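Phosphonate monoester hydrolase (Ruegeria pomeroyi, PDB 4UPK) is a hydrolase of the sulfatase family within the alkaline phosphatase clan, an alpha/beta protein built round a large mixed sheet and modelled as a four-chain assembly. Local coordinates at residues A[60-65]-A[322-327]; A[47-52]-A[371-376]. All blocks are in the same frame, centred on the assembly; numbering follows the deposited sequence.

Interaction 1 (A[60-65]-A[322-327]); sequences PHLRAL and THIGRV
His61 and Gly325 mark where the helical segments 60-65 and 322-327 come together, with a His61 CA to Gly325 CA distance of 5.2 Å. The segment axes approach to 8.4 Å, and their N-to-C directions diverge by 49°; the touching residues span about one turn on each side. Since Gly325 has no side chain, the imidazole of His61 can lie directly on the helix backbone: Gly325 CA sits 3.4 Å from the ring centroid and 17° off the ring normal, a CH-pi contact over one face, displaced toward the CG-ND1 bond. The first torsion of His61 sets this up, holding CG anti to the carbonyl carbon (chi1 -65°) and carrying the ring across to the partner helix. Thr322 CA approaches the same ring obliquely, 4.0 Å from His61 CD2. Both helices rest on one face of the central mixed sheet of this alkaline phosphatase-type alpha/beta fold, and beneath the imidazole an apolar layer joins them to it: Leu62 reaches Val344 of strand 340-346, and Ile324 reaches Tyr239 of strand 234-239. Between the helices these two side chains cross at about a right angle and meet through methyls, Leu62 CD2 to Ile324 CD1 at 4.0 Å. Asp321 adds a polar tie, its carboxylate accepting the backbone N-H groups of both His61 and Leu62. On the side of helix 303-333 turned away from segment 60-65, against helix 213-224, Arg326 NH1 donates to His323 ND1 (2.8 Å), nearly coplanar with both the ring and the guanidinium, while Arg326 NH2 forms a salt bridge with Asp219.

Interaction 2 (A[47-52]-A[371-376]); sequences DCLWGA and PLIIRA
Leu49 meets Pro371 and Ile373 in a purely apolar contact that rests on one methyl group, CD2. Its two partners approach that methyl from different directions: Pro371 CB lies 3.7 Å from Leu49 CD2, and Ile373 CD1 lies 3.9 Å from it. The CD2 methyl thus bridges the proline ring and the far end of the isoleucine, and the leucine runs obliquely to both. With CG anti to the backbone nitrogen (chi1 -179°), Leu49 extends straight out from the short, weakly bonded helical turn toward the strand. Ile373 reaches back through its longer branch, CG1 to CD1, whereas Leu372, the residue before it, has its side chain pointing away. The backbones stay well apart, Leu49 CA and Pro371 CA being 6.9 Å from each other.

Polar links hold each segment separately. Asp47 forms a salt bridge with Arg45, and Pro371 O accepts a hydrogen bond from Thr345 OG1. Farther along, Ile373 and Arg375 bond through their backbones to strand 340-346, and Leu372 and Ile374 to strand 70-76.

Strand 372-375 runs antiparallel to both neighbours inside the large mixed sheet, and the short helix 46-49 that follows strand 35-41 packs against this part of the chain through Pro371 and Ile373, as part of the alpha/beta core of a sulfatase-family protein.

Helix 60-67 ties the two contacts together, their centres 12 Å apart on the same side of the chain's centre. Arg63 takes no part in interaction 1 but turns to the backbone of segment 47-52 in interaction 2, where probable hydrogen bonds run from NH2 to Cys48 O (2.8 Å) and from NE to Leu49 O (3.3 Å). Ile373 touches the same helix with both branches: its CD1 lies 3.3 Å from Leu62 O, and its CG2 is 3.8 Å from Leu65 CD2. Leu62 also packs on Leu49, so one apolar layer runs from Ile324 to Pro371. Along the chain, interaction 1 is nested within the loop that interaction 2 closes.

Interaction 1 (A[60-65]-A[322-327])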
ATOM      1  N   PRO A  60      24.669 -16.434 -38.795  1.00 16.50           N
ATOM      2  CA  PRO A  60      23.942 -17.635 -39.229  1.00 15.38           C
ATOM      3  C   PRO A  60      22.809 -18.134 -38.361  1.00 18.36           C
ATOM      4  O   PRO A  60      21.836 -18.635 -38.919  1.00 19.17           O
ATOM      5  CB  PRO A  60      25.051 -18.684 -39.365  1.00 16.48           C
ATOM      6  CG  PRO A  60      26.117 -18.215 -38.464  1.00 21.40           C
ATOM      7  CD  PRO A  60      26.110 -16.742 -38.673  1.00 18.06           C
ATOM      8  N   HIS A  61      22.944 -18.057 -37.025  1.00 15.00           N
ATOM      9  CA  HIS A  61      21.915 -18.565 -36.118  1.00 15.50           C
ATOM     10  C   HIS A  61      20.676 -17.699 -36.091  1.00 19.20           C
ATOM     11  O   HIS A  61      19.565 -18.234 -36.130  1.00 20.40           O
ATOM     12  CB  HIS A  61      22.487 -18.871 -34.727  1.00 16.00           C
ATOM     13  CG  HIS A  61      23.479 -19.978 -34.751  1.00 19.17           C
ATOM     14  ND1 HIS A  61      23.088 -21.285 -34.921  1.00 21.97           N
ATOM     15  CD2 HIS A  61      24.823 -19.935 -34.632  1.00 20.68           C
ATOM     16  CE1 HIS A  61      24.201 -22.003 -34.877  1.00 21.27           C
ATOM     17  NE2 HIS A  61      25.271 -21.226 -34.705  1.00 21.07           N
ATOM     18  N   LEU A  62      20.863 -16.373 -36.123  1.00 15.51           N
ATOM     19  CA  LEU A  62      19.768 -15.388 -36.206  1.00 14.63           C
ATOM     20  C   LEU A  62      19.078 -15.468 -37.585  1.00 17.25           C
ATOM     21  O   LEU A  62      17.858 -15.363 -37.673  1.00 15.41           O
ATOM     22  CB  LEU A  62      20.287 -13.963 -35.922  1.00 14.00           C
ATOM     23  CG  LEU A  62      20.720 -13.687 -34.467  1.00 19.89           C
ATOM     24  CD1 LEU A  62      21.611 -12.466 -34.381  1.00 20.28           C
ATOM     25  CD2 LEU A  62      19.522 -13.531 -33.539  1.00 22.98           C
ATOM     26  N   ARG A  63      19.857 -15.698 -38.639  1.00 16.03           N
ATOM     27  CA  ARG A  63      19.331 -15.830 -40.007  1.00 16.88           C
ATOM     28  C   ARG A  63      18.644 -17.185 -40.210  1.00 23.89           C
ATOM     29  O   ARG A  63      17.671 -17.265 -40.964  1.00 24.27           O
ATOM     30  CB  ARG A  63      20.433 -15.582 -41.049  1.00 13.40           C
ATOM     31  CG  ARG A  63      20.738 -14.104 -41.222  1.00 11.91           C
ATOM     32  CD  ARG A  63      21.996 -13.821 -42.027  1.00 19.09           C
ATOM     33  NE  ARG A  63      22.417 -12.426 -41.867  1.00 18.08           N
ATOM     34  CZ  ARG A  63      23.658 -11.978 -42.034  1.00 26.66           C
ATOM     35  NH1 ARG A  63      24.634 -12.810 -42.382  1.00 14.98           N
ATOM     36  NH2 ARG A  63      23.935 -10.697 -41.845  1.00 12.80           N
ATOM     37  N   ALA A  64      19.105 -18.237 -39.494  1.00 22.30           N
ATOM     38  CA  ALA A  64      18.474 -19.558 -39.554  1.00 21.96           C
ATOM     39  C   ALA A  64      17.133 -19.489 -38.849  1.00 25.56           C
ATOM     40  O   ALA A  64      16.153 -20.016 -39.380  1.00 26.03           O
ATOM     41  CB  ALA A  64      19.368 -20.624 -38.915  1.00 22.62           C
ATOM     42  N   LEU A  65      17.066 -18.781 -37.687  1.00 20.46           N
ATOM     43  CA  LEU A  65      15.815 -18.590 -36.946  1.00 20.01           C
ATOM     44  C   LEU A  65      14.806 -17.805 -37.769  1.00 26.05           C
ATOM     45  O   LEU A  65      13.645 -18.198 -37.812  1.00 27.66           O
ATOM     46  CB  LEU A  65      16.047 -17.937 -35.575  1.00 19.53           C
ATOM     47  CG  LEU A  65      14.794 -17.715 -34.703  1.00 24.06           C
ATOM     48  CD1 LEU A  65      14.262 -19.053 -34.117  1.00 24.19           C
ATOM     49  CD2 LEU A  65      15.059 -16.691 -33.618  1.00 22.69           C
ATOM     50  N   THR A 322      26.831 -16.804 -32.369  1.00 15.19           N
ATOM     51  CA  THR A 322      27.347 -18.160 -32.050  1.00 14.30           C
ATOM     52  C   THR A 322      26.739 -18.692 -30.750  1.00 17.09           C
ATOM     53  O   THR A 322      26.345 -19.848 -30.701  1.00 17.43           O
ATOM     54  CB  THR A 322      28.894 -18.166 -31.969  1.00 19.77           C
ATOM     55  OG1 THR A 322      29.466 -17.575 -33.137  1.00 15.68           O
ATOM     56  CG2 THR A 322      29.480 -19.563 -31.756  1.00 19.19           C
ATOM     57  N   HIS A 323      26.666 -17.847 -29.709  1.00 14.72           N
ATOM     58  CA  HIS A 323      26.090 -18.210 -28.422  1.00 15.51           C
ATOM     59  C   HIS A 323      24.569 -18.387 -28.439  1.00 18.47           C
ATOM     60  O   HIS A 323      24.073 -19.229 -27.703  1.00 19.25           O
ATOM     61  CB  HIS A 323      26.604 -17.310 -27.285  1.00 16.85           C
ATOM     62  CG  HIS A 323      28.041 -17.575 -26.982  1.00 19.82           C
ATOM     63  ND1 HIS A 323      28.424 -18.689 -26.271  1.00 21.88           N
ATOM     64  CD2 HIS A 323      29.150 -16.921 -27.397  1.00 21.82           C
ATOM     65  CE1 HIS A 323      29.748 -18.665 -26.240  1.00 21.32           C
ATOM     66  NE2 HIS A 323      30.230 -17.619 -26.907  1.00 21.66           N
ATOM     67  N   ILE A 324      23.839 -17.666 -29.313  1.00 15.02           N
ATOM     68  CA  ILE A 324      22.377 -17.799 -29.483  1.00 14.87           C
ATOM     69  C   ILE A 324      22.065 -19.165 -30.133  1.00 18.38           C
ATOM     70  O   ILE A 324      21.059 -19.777 -29.800  1.00 18.79           O
ATOM     71  CB  ILE A 324      21.727 -16.564 -30.220  1.00 17.83           C
ATOM     72  CG1 ILE A 324      21.640 -15.369 -29.261  1.00 17.31           C
ATOM     73  CG2 ILE A 324      20.313 -16.885 -30.828  1.00 18.10           C
ATOM     74  CD1 ILE A 324      21.171 -14.036 -29.876  1.00 16.95           C
ATOM     75  N   GLY A 325      22.967 -19.652 -30.996  1.00 14.99           N
ATOM     76  CA  GLY A 325      22.876 -20.983 -31.602  1.00 14.58           C
ATOM     77  C   GLY A 325      22.879 -22.098 -30.565  1.00 17.96           C
ATOM     78  O   GLY A 325      22.166 -23.089 -30.713  1.00 18.34           O
ATOM     79  N   ARG A 326      23.642 -21.920 -29.480  1.00 14.57           N
ATOM     80  CA  ARG A 326      23.724 -22.850 -28.346  1.00 13.65           C
ATOM     81  C   ARG A 326      22.411 -22.871 -27.570  1.00 16.60           C
ATOM     82  O   ARG A 326      22.043 -23.920 -27.061  1.00 17.54           O
ATOM     83  CB  ARG A 326      24.860 -22.454 -27.392  1.00 11.73           C
ATOM     84  CG  ARG A 326      26.273 -22.594 -27.938  1.00 13.50           C
ATOM     85  CD  ARG A 326      27.243 -21.904 -26.985  1.00 17.08           C
ATOM     86  NE  ARG A 326      27.380 -22.654 -25.738  1.00 21.40           N
ATOM     87  CZ  ARG A 326      27.763 -22.144 -24.572  1.00 29.99           C
ATOM     88  NH1 ARG A 326      28.040 -20.852 -24.460  1.00 17.87           N
ATOM     89  NH2 ARG A 326      27.875 -22.926 -23.508  1.00 14.22           N
ATOM     90  N   VAL A 327      21.742 -21.700 -27.430  1.00 12.73           N
ATOM     91  CA  VAL A 327      20.446 -21.527 -26.752  1.00 12.16           C
ATOM     92  C   VAL A 327      19.358 -22.273 -27.563  1.00 17.32           C
ATOM     93  O   VAL A 327      18.574 -23.026 -26.989  1.00 17.38           O
ATOM     94  CB  VAL A 327      20.100 -20.031 -26.511  1.00 14.24           C
ATOM     95  CG1 VAL A 327      18.704 -19.877 -25.905  1.00 14.85           C
ATOM     96  CG2 VAL A 327      21.147 -19.359 -25.618  1.00 12.96           C
TER

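Interaction 2 (A[47-52]-A[371-376])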
ATOM      1  N   ASP A  47      19.927  -3.229 -40.014  1.00 15.55           N
ATOM      2  CA  ASP A  47      20.672  -3.423 -41.267  1.00 16.86           C
ATOM      3  C   ASP A  47      21.821  -4.445 -41.230  1.00 22.47           C
ATOM      4  O   ASP A  47      22.353  -4.792 -42.277  1.00 22.58           O
ATOM      5  CB  ASP A  47      21.062  -2.083 -41.933  1.00 18.05           C
ATOM      6  CG  ASP A  47      22.131  -1.233 -41.255  1.00 21.63           C
ATOM      7  OD1 ASP A  47      22.621  -1.632 -40.170  1.00 20.97           O
ATOM      8  OD2 ASP A  47      22.483  -0.177 -41.813  1.00 24.72           O
ATOM      9  N   CYS A  48      22.163  -4.954 -40.032  1.00 19.53           N
ATOM     10  CA  CYS A  48      23.177  -5.995 -39.831  1.00 18.16           C
ATOM     11  C   CYS A  48      22.551  -7.359 -40.094  1.00 22.85           C
ATOM     12  O   CYS A  48      23.231  -8.256 -40.589  1.00 22.13           O
ATOM     13  CB  CYS A  48      23.769  -5.912 -38.429  1.00 16.80           C
ATOM     14  SG  CYS A  48      24.853  -4.494 -38.184  1.00 20.60           S
ATOM     15  N   LEU A  49      21.262  -7.523 -39.743  1.00 21.33           N
ATOM     16  CA  LEU A  49      20.549  -8.780 -39.960  1.00 22.81           C
ATOM     17  C   LEU A  49      20.096  -8.868 -41.422  1.00 27.76           C
ATOM     18  O   LEU A  49      20.329  -9.887 -42.079  1.00 28.20           O
ATOM     19  CB  LEU A  49      19.376  -8.941 -38.971  1.00 23.10           C
ATOM     20  CG  LEU A  49      18.530 -10.235 -39.061  1.00 28.53           C
ATOM     21  CD1 LEU A  49      19.371 -11.480 -38.778  1.00 29.26           C
ATOM     22  CD2 LEU A  49      17.378 -10.193 -38.102  1.00 30.26           C
ATOM     23  N   TRP A  50      19.483  -7.793 -41.928  1.00 23.82           N
ATOM     24  CA  TRP A  50      19.023  -7.685 -43.305  1.00 25.00           C
ATOM     25  C   TRP A  50      19.095  -6.205 -43.690  1.00 26.10           C
ATOM     26  O   TRP A  50      18.515  -5.357 -43.008  1.00 27.54           O
ATOM     27  CB  TRP A  50      17.595  -8.259 -43.454  1.00 25.69           C
ATOM     28  CG  TRP A  50      17.151  -8.394 -44.882  1.00 28.55           C
ATOM     29  CD1 TRP A  50      17.319  -9.477 -45.695  1.00 32.22           C
ATOM     30  CD2 TRP A  50      16.522  -7.378 -45.686  1.00 28.90           C
ATOM     31  NE1 TRP A  50      16.826  -9.204 -46.957  1.00 32.71           N
ATOM     32  CE2 TRP A  50      16.317  -7.927 -46.971  1.00 33.76           C
ATOM     33  CE3 TRP A  50      16.095  -6.061 -45.435  1.00 30.24           C
ATOM     34  CZ2 TRP A  50      15.709  -7.205 -48.005  1.00 33.53           C
ATOM     35  CZ3 TRP A  50      15.484  -5.348 -46.458  1.00 32.57           C
ATOM     36  CH2 TRP A  50      15.303  -5.916 -47.728  1.00 33.68           C
ATOM     37  N   GLY A  51      19.823  -5.898 -44.746  1.00 19.95           N
ATOM     38  CA  GLY A  51      20.005  -4.522 -45.188  1.00 19.10           C
ATOM     39  C   GLY A  51      21.422  -4.224 -45.634  1.00 22.32           C
ATOM     40  O   GLY A  51      22.151  -5.131 -46.031  1.00 21.71           O
ATOM     41  N   ALA A  52      21.811  -2.943 -45.565  1.00 20.61           N
ATOM     42  CA  ALA A  52      23.100  -2.391 -46.015  1.00 20.48           C
ATOM     43  C   ALA A  52      24.386  -3.029 -45.457  1.00 24.16           C
ATOM     44  O   ALA A  52      25.394  -3.099 -46.170  1.00 25.31           O
ATOM     45  CB  ALA A  52      23.116  -0.887 -45.795  1.00 20.80           C
ATOM     46  N   PRO A 371      16.047  -5.201 -35.289  1.00 15.40           N
ATOM     47  CA  PRO A 371      15.556  -6.477 -35.811  1.00 15.43           C
ATOM     48  C   PRO A 371      14.514  -7.090 -34.870  1.00 18.00           C
ATOM     49  O   PRO A 371      14.525  -6.823 -33.669  1.00 17.38           O
ATOM     50  CB  PRO A 371      16.821  -7.335 -35.901  1.00 17.33           C
ATOM     51  CG  PRO A 371      17.727  -6.792 -34.825  1.00 21.20           C
ATOM     52  CD  PRO A 371      17.425  -5.319 -34.754  1.00 16.31           C
ATOM     53  N   LEU A 372      13.589  -7.886 -35.433  1.00 14.02           N
ATOM     54  CA  LEU A 372      12.546  -8.576 -34.704  1.00 13.10           C
ATOM     55  C   LEU A 372      12.196  -9.899 -35.380  1.00 18.88           C
ATOM     56  O   LEU A 372      11.776  -9.918 -36.538  1.00 16.51           O
ATOM     57  CB  LEU A 372      11.273  -7.711 -34.449  1.00 12.20           C
ATOM     58  CG  LEU A 372      10.103  -8.425 -33.726  1.00 15.83           C
ATOM     59  CD1 LEU A 372      10.479  -8.880 -32.323  1.00 15.52           C
ATOM     60  CD2 LEU A 372       8.899  -7.557 -33.652  1.00 18.75           C
ATOM     61  N   ILE A 373      12.398 -11.005 -34.643  1.00 16.15           N
ATOM     62  CA  ILE A 373      12.097 -12.350 -35.108  1.00 15.63           C
ATOM     63  C   ILE A 373      11.200 -12.955 -34.063  1.00 20.77           C
ATOM     64  O   ILE A 373      11.522 -12.932 -32.868  1.00 19.18           O
ATOM     65  CB  ILE A 373      13.348 -13.264 -35.383  1.00 18.28           C
ATOM     66  CG1 ILE A 373      14.427 -12.567 -36.275  1.00 18.50           C
ATOM     67  CG2 ILE A 373      12.917 -14.618 -35.990  1.00 17.71           C
ATOM     68  CD1 ILE A 373      15.867 -13.155 -36.157  1.00 24.03           C
ATOM     69  N   ILE A 374      10.058 -13.491 -34.508  1.00 17.53           N
ATOM     70  CA  ILE A 374       9.139 -14.155 -33.613  1.00 17.31           C
ATOM     71  C   ILE A 374       8.821 -15.537 -34.151  1.00 24.45           C
ATOM     72  O   ILE A 374       8.342 -15.676 -35.278  1.00 24.86           O
ATOM     73  CB  ILE A 374       7.860 -13.320 -33.272  1.00 19.69           C
ATOM     74  CG1 ILE A 374       8.231 -11.954 -32.604  1.00 18.15           C
ATOM     75  CG2 ILE A 374       6.882 -14.150 -32.398  1.00 19.66           C
ATOM     76  CD1 ILE A 374       7.025 -10.989 -32.292  1.00 17.71           C
ATOM     77  N   ARG A 375       9.100 -16.562 -33.338  1.00 21.82           N
ATOM     78  CA  ARG A 375       8.738 -17.924 -33.670  1.00 21.39           C
ATOM     79  C   ARG A 375       7.717 -18.395 -32.661  1.00 25.18           C
ATOM     80  O   ARG A 375       7.922 -18.292 -31.452  1.00 21.99           O
ATOM     81  CB  ARG A 375       9.937 -18.884 -33.690  1.00 19.65           C
ATOM     82  CG  ARG A 375       9.608 -20.100 -34.547  1.00 17.27           C
ATOM     83  CD  ARG A 375      10.601 -21.216 -34.426  1.00 23.94           C
ATOM     84  NE  ARG A 375      10.172 -22.391 -35.191  1.00 35.12           N
ATOM     85  CZ  ARG A 375       9.305 -23.307 -34.763  1.00 48.58           C
ATOM     86  NH1 ARG A 375       8.736 -23.190 -33.568  1.00 44.51           N
ATOM     87  NH2 ARG A 375       8.981 -24.333 -35.537  1.00 29.52           N
ATOM     88  N   ALA A 376       6.614 -18.916 -33.168  1.00 25.41           N
ATOM     89  CA  ALA A 376       5.553 -19.456 -32.346  1.00 26.72           C
ATOM     90  C   ALA A 376       5.100 -20.752 -32.990  1.00 33.50           C
ATOM     91  O   ALA A 376       5.065 -20.814 -34.223  1.00 32.97           O
ATOM     92  CB  ALA A 376       4.392 -18.468 -32.284  1.00 27.43           C
TER